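Local atomic coordinates of nucleotidyl transferase AbiEii/AbiGii toxin family protein (Mycobacterium tuberculosis, PDB entry 6Y56), a protein that probably acts as a nucleotidyltransferase toxin of a toxin-antitoxin system, inhibiting growth by inactivating tRNA acceptor stems. Residues D29-L34 with E84-A89; Q37-G42 with V79-E84. One frame throughout, in Å; residues are numbered along the deposited sequence.

Contact 1 (D29-L34 with E84-A89); sequences DHLLYL and ELIDGA
Leu31 and Leu34 of helix 19-38 meet Leu85 and Ile86 of the last turn of helix 76-86 and Ala89 of the beta turn that follows. This is helix-helix packing in the nucleotidyltransferase domain of an AbiEii-type toxin, and it extends past the second helix into a type II beta turn. The contact is wholly apolar and buries 223 Å² in all.

Leu34 is the central side chain. Its CD2 methyl lies 3.6 Å from CB of Ala89. The same methyl is 4.0 Å from CG of Leu85, and the two leucines meet end-on, the methyl of Leu34 against the branch point of Leu85. Leu34 therefore bridges the last turn of the helix and the residue that closes the beta turn. Deeper in, Leu31 and Ile86 pack at a slant. A chi1 of -178° swings the branch of Leu31 away from its own backbone N and carries both methyls across to Ile86. CD1 of Leu31 comes within 3.9 Å of CG2 of Ile86. CD1 of Ile86 lies 4.2 Å from CD2 of Leu31 and equally far from CD1 of Leu31.

The turn from Ile86 to Ala89 places the alanine methyl. Gly88 holds the third position of this turn with a phi of 86°. There a CB would run into the carbonyl O of Asp87, which accounts for the glycine. Asp87 OD1 accepts a hydrogen bond from Val98 N, and Gly88 and Ala89 bond through their backbones to Phe96, so the turn is tied to strand 94-100. Phe96 also touches Leu31 and Ile86, and Val91 of strand 90-91 touches Leu34. The turn itself is closed by Ala89 N, which donates to Ile86 O at 3.0 Å.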
# COMPACT_ATOMS: atom_id res chain seq x y z
N ASP A 29 -5.39 8.72 9.91
CA ASP A 29 -5.57 8.03 11.19
C ASP A 29 -6.99 8.20 11.70
O ASP A 29 -7.58 7.28 12.27
CB ASP A 29 -4.61 8.56 12.25
CG ASP A 29 -3.17 8.31 11.93
OD1 ASP A 29 -2.87 7.45 11.07
OD2 ASP A 29 -2.32 8.97 12.55
N HIS A 30 -7.53 9.41 11.53
CA HIS A 30 -8.90 9.69 11.96
C HIS A 30 -9.90 8.90 11.14
O HIS A 30 -10.88 8.38 11.69
CB HIS A 30 -9.16 11.20 11.88
CG HIS A 30 -8.53 11.98 12.99
ND1 HIS A 30 -7.17 12.09 13.15
CD2 HIS A 30 -9.09 12.70 14.00
CE1 HIS A 30 -6.91 12.83 14.22
NE2 HIS A 30 -8.06 13.20 14.75
N LEU A 31 -9.68 8.79 9.82
CA LEU A 31 -10.58 8.03 8.97
C LEU A 31 -10.54 6.55 9.32
O LEU A 31 -11.59 5.89 9.40
CB LEU A 31 -10.20 8.24 7.50
CG LEU A 31 -11.04 7.58 6.39
CD1 LEU A 31 -10.83 8.29 5.07
CD2 LEU A 31 -10.68 6.10 6.19
N LEU A 32 -9.34 6.02 9.55
CA LEU A 32 -9.21 4.61 9.92
C LEU A 32 -9.87 4.33 11.26
O LEU A 32 -10.50 3.28 11.45
CB LEU A 32 -7.74 4.21 9.89
CG LEU A 32 -7.12 4.14 8.48
CD1 LEU A 32 -5.59 4.15 8.55
CD2 LEU A 32 -7.62 2.92 7.74
N TYR A 33 -9.77 5.28 12.20
CA TYR A 33 -10.50 5.14 13.46
C TYR A 33 -12.00 5.06 13.21
O TYR A 33 -12.68 4.18 13.75
CB TYR A 33 -10.17 6.33 14.37
CG TYR A 33 -10.99 6.33 15.66
CD1 TYR A 33 -10.76 5.37 16.64
CD2 TYR A 33 -11.99 7.27 15.88
CE1 TYR A 33 -11.49 5.36 17.81
CE2 TYR A 33 -12.72 7.25 17.06
CZ TYR A 33 -12.47 6.29 18.01
OH TYR A 33 -13.20 6.27 19.18
N LEU A 34 -12.54 5.96 12.40
CA LEU A 34 -13.96 5.91 12.08
C LEU A 34 -14.36 4.55 11.50
O LEU A 34 -15.33 3.93 11.95
CB LEU A 34 -14.29 7.02 11.09
CG LEU A 34 -15.69 6.92 10.49
CD1 LEU A 34 -16.74 7.31 11.52
CD2 LEU A 34 -15.78 7.75 9.22
N GLU A 84 -19.78 4.97 1.45
CA GLU A 84 -20.88 5.77 2.00
C GLU A 84 -20.53 6.30 3.38
O GLU A 84 -20.90 7.42 3.74
CB GLU A 84 -22.16 4.95 2.07
CG GLU A 84 -22.83 4.63 0.75
CD GLU A 84 -24.22 4.03 0.95
OE1 GLU A 84 -24.90 4.43 1.92
OE2 GLU A 84 -24.63 3.15 0.16
N LEU A 85 -19.80 5.50 4.16
CA LEU A 85 -19.41 5.93 5.50
C LEU A 85 -18.40 7.07 5.43
O LEU A 85 -18.52 8.05 6.17
CB LEU A 85 -18.84 4.75 6.26
CG LEU A 85 -18.37 5.06 7.67
CD1 LEU A 85 -19.53 5.56 8.51
CD2 LEU A 85 -17.75 3.82 8.29
N ILE A 86 -17.41 6.96 4.55
CA ILE A 86 -16.37 7.98 4.44
C ILE A 86 -16.97 9.30 3.96
O ILE A 86 -16.70 10.36 4.53
CB ILE A 86 -15.25 7.52 3.50
CG1 ILE A 86 -14.52 6.31 4.09
CG2 ILE A 86 -14.27 8.66 3.24
CD1 ILE A 86 -13.50 5.70 3.15
N ASP A 87 -17.78 9.24 2.91
CA ASP A 87 -18.22 10.46 2.23
C ASP A 87 -19.11 11.31 3.14
O ASP A 87 -20.20 10.88 3.54
CB ASP A 87 -18.94 10.11 0.93
CG ASP A 87 -19.08 11.30 0.02
OD1 ASP A 87 -18.13 12.11 -0.08
OD2 ASP A 87 -20.15 11.44 -0.60
N GLY A 88 -18.65 12.51 3.45
CA GLY A 88 -19.37 13.42 4.31
C GLY A 88 -19.13 13.22 5.79
O GLY A 88 -19.67 13.98 6.60
N ALA A 89 -18.32 12.23 6.17
CA ALA A 89 -18.09 11.93 7.58
C ALA A 89 -17.24 13.00 8.24
O ALA A 89 -16.36 13.62 7.61
CB ALA A 89 -17.39 10.58 7.72

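Contact 2 (Q37-G42 with V79-E84)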
# COMPACT_ATOMS: atom_id res chain seq x y z
N GLN A 37 -14.60 1.75 14.01
CA GLN A 37 -15.74 1.81 14.90
C GLN A 37 -17.04 1.36 14.25
O GLN A 37 -18.01 1.11 14.97
CB GLN A 37 -15.92 3.23 15.44
CG GLN A 37 -14.85 3.66 16.44
CD GLN A 37 -15.04 3.05 17.83
OE1 GLN A 37 -14.30 2.16 18.23
NE2 GLN A 37 -16.04 3.54 18.56
N THR A 38 -17.08 1.24 12.93
CA THR A 38 -18.34 1.09 12.21
C THR A 38 -18.39 -0.14 11.30
O THR A 38 -19.44 -0.76 11.18
CB THR A 38 -18.60 2.35 11.36
OG1 THR A 38 -18.36 3.54 12.13
CG2 THR A 38 -20.02 2.35 10.83
N VAL A 39 -17.28 -0.49 10.66
CA VAL A 39 -17.25 -1.53 9.63
C VAL A 39 -16.47 -2.73 10.14
O VAL A 39 -15.44 -2.57 10.81
CB VAL A 39 -16.61 -0.98 8.34
CG1 VAL A 39 -16.46 -2.06 7.29
CG2 VAL A 39 -17.43 0.17 7.80
N GLN A 40 -16.94 -3.93 9.81
CA GLN A 40 -16.23 -5.15 10.19
C GLN A 40 -15.05 -5.37 9.24
O GLN A 40 -15.24 -5.50 8.03
CB GLN A 40 -17.18 -6.34 10.14
CG GLN A 40 -16.53 -7.66 10.55
CD GLN A 40 -16.06 -7.66 12.00
OE1 GLN A 40 -16.87 -7.56 12.92
NE2 GLN A 40 -14.75 -7.76 12.20
N PHE A 41 -13.84 -5.40 9.79
CA PHE A 41 -12.66 -5.79 9.02
C PHE A 41 -12.44 -7.29 9.17
O PHE A 41 -13.00 -7.93 10.06
CB PHE A 41 -11.41 -5.07 9.53
CG PHE A 41 -11.29 -3.62 9.12
CD1 PHE A 41 -12.08 -2.64 9.71
CD2 PHE A 41 -10.34 -3.23 8.18
CE1 PHE A 41 -11.96 -1.31 9.34
CE2 PHE A 41 -10.20 -1.91 7.81
CZ PHE A 41 -11.01 -0.94 8.40
N GLY A 42 -11.63 -7.86 8.30
CA GLY A 42 -11.25 -9.25 8.47
C GLY A 42 -10.93 -9.91 7.15
O GLY A 42 -11.24 -9.39 6.07
N VAL A 79 -17.41 -2.53 -0.28
CA VAL A 79 -16.83 -1.30 -0.82
C VAL A 79 -17.81 -0.15 -0.69
O VAL A 79 -17.47 0.94 -0.22
CB VAL A 79 -16.41 -1.52 -2.28
CG1 VAL A 79 -15.92 -0.22 -2.90
CG2 VAL A 79 -15.34 -2.60 -2.38
N LEU A 80 -19.07 -0.39 -1.08
CA LEU A 80 -20.05 0.69 -1.01
C LEU A 80 -20.30 1.12 0.43
O LEU A 80 -20.41 2.31 0.71
CB LEU A 80 -21.35 0.27 -1.70
CG LEU A 80 -22.42 1.37 -1.78
CD1 LEU A 80 -21.94 2.53 -2.63
CD2 LEU A 80 -23.72 0.80 -2.32
N GLU A 81 -20.38 0.16 1.35
CA GLU A 81 -20.57 0.50 2.76
C GLU A 81 -19.47 1.43 3.25
O GLU A 81 -19.74 2.46 3.88
CB GLU A 81 -20.63 -0.80 3.58
CG GLU A 81 -20.70 -0.60 5.09
CD GLU A 81 -20.49 -1.91 5.85
OE1 GLU A 81 -20.18 -2.94 5.21
OE2 GLU A 81 -20.63 -1.90 7.08
N VAL A 82 -18.21 1.09 2.93
CA VAL A 82 -17.08 1.92 3.34
C VAL A 82 -17.16 3.30 2.71
O VAL A 82 -16.97 4.31 3.38
CB VAL A 82 -15.76 1.22 3.00
CG1 VAL A 82 -14.58 2.16 3.28
CG2 VAL A 82 -15.63 -0.06 3.80
N CYS A 83 -17.46 3.36 1.41
CA CYS A 83 -17.46 4.65 0.73
C CYS A 83 -18.59 5.54 1.22
O CYS A 83 -18.40 6.76 1.38
CB CYS A 83 -17.52 4.44 -0.79
SG CYS A 83 -15.98 3.73 -1.44
N GLU A 84 -19.78 4.97 1.45
CA GLU A 84 -20.88 5.77 2.00
C GLU A 84 -20.53 6.30 3.38
O GLU A 84 -20.90 7.42 3.74
CB GLU A 84 -22.16 4.95 2.07
CG GLU A 84 -22.83 4.63 0.75
CD GLU A 84 -24.22 4.03 0.95
OE1 GLU A 84 -24.90 4.43 1.92
OE2 GLU A 84 -24.63 3.15 0.16
O HOH W 1 -19.51 -4.12 8.59
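One water bridges the two segments, held between the backbone of Gln40 and the carboxylate of Glu81. It accepts from N of Gln40 at 2.9 Å. It donates to OE2 of Glu81, again at 2.9 Å. OE1 of the same carboxylate makes a salt bridge with Arg45. Arg45 also donates to O of Gln40, so both polar backbone atoms of Gln40 are engaged around this site.

The carboxylate arrives on an extended side chain. With chi1 at 175°, Glu81 runs out from helix 76-86 and brings its carboxylate to the methyls of Val39, which approaches from the opposite direction. CG2 of Val39 lies 3.9 Å from OE2 of Glu81. The other methyl, CG1, is 4.1 Å from CG2 of Val82, and these two valines cross at about a right angle. Val39 is buried, and Leu46 and Leu85 also touch it. Val82 also touches Phe128 of strand 125-129.

Within the loop, NE2 of Gln40 donates to O of Phe41 at 2.8 Å, with a nearly straight N-H...O angle of 178°. The bond lies in the amide plane and meets a lone pair of the carbonyl.

The contact thus joins the loop after helix 19-38 to helix 76-86 by water and methyl groups together. The salt bridge with Arg45 would probably favour the charged form of Glu81.

How the contacts relate
Both contacts bring helix 76-86 against helix 19-38 or the chain just after it, and their centres lie about 9 Å apart. Contact 2 is nested inside the loop closed by contact 1. Each is partly buried, with two of its touching residues buried. Contact 1 is purely apolar and buries more area. Contact 2 adds a carboxylate and a water, where the chain leaving helix 19-38 has become loop while helix 76-86 continues. Leu85 connects them: its CD2 is 3.5 Å from CB of Thr38 and 3.7 Å from CG2 of Val39. Thr38 in turn bonds through OG1 to O of Leu34, linking segments 29-34 and 37-42 along helix 19-38.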